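Local coordinates for protein peptidoglycan glycosyltransferase (Atopobium parvulum, PDB 4OVD) that belongs to the penicillin-binding proteins, pairing a dimerisation domain with a transpeptidase-type domain, at residues G312-F317 and S343-L348. Numbering follows the deposited sequence.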
ATOM      1  N   GLY A 312      -2.555 -10.543 -25.041  1.00 29.40           N
ATOM      2  CA  GLY A 312      -3.549 -10.966 -23.992  1.00 33.12           C
ATOM      3  C   GLY A 312      -2.881 -12.073 -23.156  1.00 37.61           C
ATOM      4  O   GLY A 312      -1.761 -12.465 -23.464  1.00 36.54           O
ATOM      5  N   PRO A 313      -3.567 -12.612 -22.122  1.00 35.35           N
ATOM      6  CA  PRO A 313      -3.019 -13.639 -21.235  1.00 34.36           C
ATOM      7  C   PRO A 313      -2.427 -14.855 -21.938  1.00 34.74           C
ATOM      8  O   PRO A 313      -1.395 -15.394 -21.542  1.00 31.39           O
ATOM      9  CB  PRO A 313      -4.228 -14.043 -20.437  1.00 39.21           C
ATOM     10  CG  PRO A 313      -5.005 -12.784 -20.325  1.00 40.79           C
ATOM     11  CD  PRO A 313      -4.869 -12.124 -21.648  1.00 38.26           C
ATOM     12  N   ASN A 314      -3.029 -15.261 -23.042  1.00 29.51           N
ATOM     13  CA  ASN A 314      -2.573 -16.449 -23.732  1.00 31.32           C
ATOM     14  C   ASN A 314      -1.566 -16.203 -24.804  1.00 30.03           C
ATOM     15  O   ASN A 314      -0.987 -17.141 -25.363  1.00 29.46           O
ATOM     16  CB  ASN A 314      -3.814 -17.231 -24.224  1.00 45.63           C
ATOM     17  CG  ASN A 314      -4.665 -17.767 -23.049  1.00 54.55           C
ATOM     18  OD1 ASN A 314      -4.179 -17.982 -21.902  1.00 68.94           O
ATOM     19  ND2 ASN A 314      -5.936 -17.925 -23.308  1.00 67.67           N
ATOM     20  N   SER A 315      -1.248 -14.926 -25.065  1.00 30.49           N
ATOM     21  CA  SER A 315      -0.226 -14.586 -26.054  1.00 30.18           C
ATOM     22  C   SER A 315       1.083 -15.221 -25.670  1.00 34.75           C
ATOM     23  O   SER A 315       1.595 -14.963 -24.580  1.00 30.97           O
ATOM     24  CB  SER A 315      -0.058 -13.073 -26.229  1.00 29.98           C
ATOM     25  OG  SER A 315      -1.318 -12.515 -26.511  1.00 32.83           O
ATOM     26  N   THR A 316       1.651 -15.972 -26.618  1.00 30.97           N
ATOM     27  CA  THR A 316       2.840 -16.746 -26.392  1.00 32.67           C
ATOM     28  C   THR A 316       4.049 -16.343 -27.161  1.00 37.56           C
ATOM     29  O   THR A 316       3.988 -16.214 -28.355  1.00 33.81           O
ATOM     30  CB  THR A 316       2.494 -18.219 -26.616  1.00 32.00           C
ATOM     31  OG1 THR A 316       1.420 -18.546 -25.741  1.00 31.24           O
ATOM     32  CG2 THR A 316       3.674 -19.165 -26.344  1.00 33.97           C
ATOM     33  N   PHE A 317       5.173 -16.145 -26.427  1.00 35.49           N
ATOM     34  CA  PHE A 317       6.460 -15.671 -26.979  1.00 35.81           C
ATOM     35  C   PHE A 317       7.620 -16.542 -26.582  1.00 38.22           C
ATOM     36  O   PHE A 317       7.601 -17.242 -25.546  1.00 33.93           O
ATOM     37  CB  PHE A 317       6.737 -14.268 -26.485  1.00 38.53           C
ATOM     38  CG  PHE A 317       5.625 -13.309 -26.794  1.00 34.22           C
ATOM     39  CD1 PHE A 317       5.592 -12.630 -27.994  1.00 39.80           C
ATOM     40  CD2 PHE A 317       4.617 -13.109 -25.887  1.00 37.28           C
ATOM     41  CE1 PHE A 317       4.559 -11.774 -28.286  1.00 37.35           C
ATOM     42  CE2 PHE A 317       3.548 -12.282 -26.188  1.00 35.86           C
ATOM     43  CZ  PHE A 317       3.548 -11.587 -27.377  1.00 35.57           C
ATOM     44  N   SER A 343       3.430 -17.996 -22.276  1.00 32.17           N
ATOM     45  CA  SER A 343       2.308 -17.060 -22.469  1.00 29.28           C
ATOM     46  C   SER A 343       2.565 -15.900 -21.476  1.00 29.56           C
ATOM     47  O   SER A 343       3.388 -16.043 -20.553  1.00 26.19           O
ATOM     48  CB  SER A 343       1.007 -17.738 -22.160  1.00 32.69           C
ATOM     49  OG  SER A 343       0.988 -18.133 -20.779  1.00 30.54           O
ATOM     50  N   VAL A 344       1.884 -14.783 -21.665  1.00 29.21           N
ATOM     51  CA  VAL A 344       1.973 -13.647 -20.779  1.00 33.08           C
ATOM     52  C   VAL A 344       1.543 -14.148 -19.403  1.00 32.40           C
ATOM     53  O   VAL A 344       2.125 -13.780 -18.383  1.00 30.75           O
ATOM     54  CB  VAL A 344       1.101 -12.475 -21.223  1.00 29.01           C
ATOM     55  CG1 VAL A 344       1.120 -11.357 -20.163  1.00 30.10           C
ATOM     56  CG2 VAL A 344       1.573 -11.947 -22.570  1.00 31.15           C
ATOM     57  N   ARG A 345       0.487 -14.944 -19.368  1.00 31.00           N
ATOM     58  CA  ARG A 345       0.015 -15.590 -18.101  1.00 29.10           C
ATOM     59  C   ARG A 345       1.192 -16.338 -17.425  1.00 30.59           C
ATOM     60  O   ARG A 345       1.490 -16.167 -16.246  1.00 29.55           O
ATOM     61  CB  ARG A 345      -1.133 -16.565 -18.365  1.00 31.73           C
ATOM     62  CG  ARG A 345      -1.613 -17.284 -17.117  1.00 31.96           C
ATOM     63  CD  ARG A 345      -2.577 -18.399 -17.486  1.00 34.20           C
ATOM     64  NE  ARG A 345      -3.705 -17.940 -18.278  1.00 34.27           N
ATOM     65  CZ  ARG A 345      -4.747 -17.302 -17.761  1.00 41.64           C
ATOM     66  NH1 ARG A 345      -4.843 -17.095 -16.437  1.00 39.86           N
ATOM     67  NH2 ARG A 345      -5.733 -16.925 -18.556  1.00 39.34           N
ATOM     68  N   GLU A 346       1.905 -17.107 -18.183  1.00 32.39           N
ATOM     69  CA  GLU A 346       3.059 -17.832 -17.606  1.00 30.84           C
ATOM     70  C   GLU A 346       4.166 -16.902 -17.105  1.00 30.85           C
ATOM     71  O   GLU A 346       4.789 -17.191 -16.116  1.00 30.48           O
ATOM     72  CB  GLU A 346       3.598 -18.770 -18.667  1.00 35.02           C
ATOM     73  CG  GLU A 346       4.838 -19.549 -18.267  1.00 39.49           C
ATOM     74  CD  GLU A 346       4.646 -20.430 -17.069  1.00 42.87           C
ATOM     75  OE1 GLU A 346       3.449 -20.679 -16.670  1.00 39.42           O
ATOM     76  OE2 GLU A 346       5.709 -20.833 -16.527  1.00 35.89           O
HETATM   77  N   MSE A 347       4.433 -15.781 -17.778  1.00 29.17           N
HETATM   78  CA  MSE A 347       5.518 -14.885 -17.324  1.00 31.30           C
HETATM   79  C   MSE A 347       5.157 -14.354 -15.976  1.00 31.41           C
HETATM   80  O   MSE A 347       6.041 -14.201 -15.087  1.00 29.09           O
HETATM   81  CB  MSE A 347       5.676 -13.714 -18.284  1.00 33.88           C
HETATM   82  CG  MSE A 347       6.076 -14.184 -19.639  1.00 32.02           C
HETATM   83 SE   MSE A 347       6.099 -12.627 -20.878  0.92 35.33          SE
HETATM   84  CE  MSE A 347       5.954 -13.538 -22.584  1.00 33.41           C
ATOM     85  N   LEU A 348       3.884 -14.121 -15.758  1.00 26.43           N
ATOM     86  CA  LEU A 348       3.418 -13.691 -14.479  1.00 30.28           C
ATOM     87  C   LEU A 348       3.407 -14.803 -13.414  1.00 31.95           C
ATOM     88  O   LEU A 348       3.758 -14.577 -12.304  1.00 31.50           O
ATOM     89  CB  LEU A 348       2.061 -13.055 -14.626  1.00 34.05           C
ATOM     90  CG  LEU A 348       1.792 -11.904 -13.691  1.00 42.87           C
ATOM     91  CD1 LEU A 348       2.619 -10.708 -14.035  1.00 42.24           C
ATOM     92  CD2 LEU A 348       0.333 -11.544 -13.575  1.00 44.91           C
TER
HETATM   93  O   HOH W   1      -1.554 -19.358 -21.092  1.00 51.61           O
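Arg345 N gives a nearly straight hydrogen bond to Pro313 O at 2.9 Å. One residue earlier, Val344 N reaches Ser315 O at 2.9 Å, in a more bent bond. The first-turn amides of helix 344-350 are thus met by carbonyls of the type I turn 312-315, while Ser343, the N-cap, takes Glu346 N on its own OG at 2.9 Å. This is helix capping shared between a side chain and a neighbouring turn.

The side chain of Arg345 runs back along that turn. Its CB lies 3.4 Å from Pro313 O; CG is anti to the backbone N (chi1 178°), and a bend at chi3 (-55°) turns the guanidinium beside the Asn314 amide. There Asn314 OD1 lies at the guanidinium edge, near its plane, at a loose 3.7 Å from Arg345 NE, the amide and guanidinium planes 45° apart, and NH2 passes obliquely by Pro313 CB. The stronger partners of the tip are on helix 458-474: NH2 makes a salt bridge to Asp466, and NH1 bonds Thr470. A water ties Asn314 OD1 to Ser343 OG.

Beyond the turn, Thr316 and Ser343 form an antiparallel non-hydrogen-bonded pair, where strand 340-343 passes into the helix. Next along the strand, at Phe317, Val344 CG2 lies at the ring edge, and Met347 CE, of a selenomethionine, approaches Phe317 CD2 at 3.6 Å.

Turn carbonyls directed at the helix N-terminus should be favourably placed against its dipole. Polar bonds and apolar packing together join the two-stranded antiparallel sheet of 316-319 and 340-343 to the helical part of the transpeptidase domain.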